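Local coordinates for protein mosquitocidal toxin (Bacillus sphaericus, PDB 2CB4) that probably transfers ADP-ribose from NAD+ to target proteins, as the catalytic domain of a larger insecticidal toxin that acts on mosquitoes, at residues A[201-206]-A[225-230]. The protein carries 1 engineered substitution. Numbering follows the deposited sequence.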
# COMPACT_ATOMS: atom_id res chain seq x y z
N GLY A 201 31.97 23.79 21.23
CA GLY A 201 31.94 24.49 22.51
C GLY A 201 32.25 25.95 22.42
O GLY A 201 32.34 26.61 23.45
N GLU A 202 32.40 26.45 21.20
CA GLU A 202 32.70 27.88 20.93
C GLU A 202 31.55 28.56 20.19
O GLU A 202 31.04 28.01 19.22
CB GLU A 202 33.97 28.00 20.07
CG GLU A 202 35.23 27.43 20.76
CD GLU A 202 35.53 28.10 22.11
OE1 GLU A 202 35.64 29.34 22.16
OE2 GLU A 202 35.66 27.37 23.11
N ILE A 203 31.18 29.76 20.62
CA ILE A 203 30.11 30.53 19.97
C ILE A 203 30.60 31.04 18.62
O ILE A 203 31.66 31.67 18.54
CB ILE A 203 29.62 31.73 20.82
CG1 ILE A 203 29.21 31.25 22.21
CG2 ILE A 203 28.34 32.34 20.23
CD1 ILE A 203 28.91 32.43 23.19
N VAL A 204 29.84 30.75 17.57
CA VAL A 204 30.22 31.19 16.23
C VAL A 204 29.15 32.13 15.66
O VAL A 204 29.41 32.86 14.71
CB VAL A 204 30.49 29.97 15.28
CG1 VAL A 204 31.61 29.08 15.83
CG2 VAL A 204 29.23 29.18 15.05
N ARG A 205 27.98 32.16 16.30
CA ARG A 205 26.92 33.03 15.83
C ARG A 205 25.83 33.20 16.85
O ARG A 205 25.52 32.27 17.60
CB ARG A 205 26.33 32.45 14.55
CG ARG A 205 25.21 33.24 13.95
CD ARG A 205 25.10 32.86 12.49
NE ARG A 205 26.08 33.56 11.67
CZ ARG A 205 26.73 33.02 10.63
NH1 ARG A 205 26.51 31.75 10.29
NH2 ARG A 205 27.62 33.74 9.95
N ILE A 206 25.21 34.38 16.83
CA ILE A 206 24.08 34.70 17.69
C ILE A 206 22.92 35.00 16.76
O ILE A 206 23.03 35.84 15.88
CB ILE A 206 24.35 35.94 18.58
CG1 ILE A 206 25.53 35.64 19.52
CG2 ILE A 206 23.08 36.30 19.41
CD1 ILE A 206 26.15 36.88 20.14
N SER A 225 31.69 40.11 22.34
CA SER A 225 31.76 41.17 21.34
C SER A 225 32.32 40.66 20.03
O SER A 225 33.19 39.75 19.97
CB SER A 225 32.56 42.38 21.86
OG SER A 225 33.74 41.98 22.52
N ASN A 226 31.84 41.28 18.96
CA ASN A 226 32.31 40.93 17.65
C ASN A 226 31.98 39.51 17.20
O ASN A 226 32.72 38.90 16.43
CB ASN A 226 33.81 41.21 17.50
CG ASN A 226 34.19 41.52 16.07
OD1 ASN A 226 33.43 42.20 15.34
ND2 ASN A 226 35.33 40.98 15.62
N ILE A 227 30.85 39.01 17.65
CA ILE A 227 30.42 37.72 17.20
C ILE A 227 29.32 37.98 16.16
O ILE A 227 28.48 38.86 16.35
CB ILE A 227 30.02 36.80 18.40
CG1 ILE A 227 31.27 36.03 18.85
CG2 ILE A 227 28.96 35.78 17.99
CD1 ILE A 227 31.23 35.73 20.21
N SER A 228 29.36 37.26 15.04
CA SER A 228 28.32 37.40 13.99
C SER A 228 26.91 37.33 14.66
O SER A 228 26.59 36.36 15.35
CB SER A 228 28.45 36.23 12.99
OG SER A 228 27.46 36.25 11.95
N LYS A 229 26.11 38.37 14.47
CA LYS A 229 24.75 38.42 15.00
C LYS A 229 23.81 38.48 13.79
O LYS A 229 23.91 39.37 12.96
CB LYS A 229 24.56 39.64 15.88
CG LYS A 229 23.15 39.77 16.44
CD LYS A 229 23.10 40.81 17.56
CE LYS A 229 23.80 40.33 18.83
NZ LYS A 229 23.59 41.25 20.01
N VAL A 230 22.91 37.50 13.68
CA VAL A 230 22.00 37.43 12.55
C VAL A 230 20.52 37.45 12.93
O VAL A 230 20.11 36.79 13.88
CB VAL A 230 22.32 36.13 11.71
CG1 VAL A 230 21.40 35.98 10.53
CG2 VAL A 230 23.75 36.16 11.23
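R205 reaches across to S228 with most of its length. Its CB lies 4.0 Å from S228 O, and CG, anti to the backbone N (chi1 180°), draws closer to the same carbonyl oxygen. CD then passes obliquely across V230, coming within 3.8 Å of its CG2 methyl. A bend at chi3 (-81°) swings NE toward S228, so that NE (3.0 Å) and NH2 (3.2 Å) both donate to S228 OG. NE also comes within 3.5 Å of V230 CG2, obliquely to the guanidinium. The hydroxyl oxygen sits at the edge of the guanidinium, 7° out of its plane, and this paired grip limits rotation of the group. NH1 points elsewhere, to a long, weak ion pair with E238.

The next residue, I206, pairs in parallel opposite K229: I206 N donates to S228 O, and I206 O accepts from V230 N at 2.8 Å. This short parallel pairing adds strand 229-231 beside strand 202-208 in the mixed sheet of the ADP-ribosyltransferase domain. On its other side, strand 202-208 runs antiparallel to 192-199, where V204 and R205 both face E197 in a classic beta bulge.

On the face opposite the arginine, I206 CD1 packs against I227 CG2 at 3.7 Å, the two side chains crossing at about a right angle. I203 CG2 touches that same methyl more loosely, while K229 CE comes obliquely within 4.1 Å of I206 CG2.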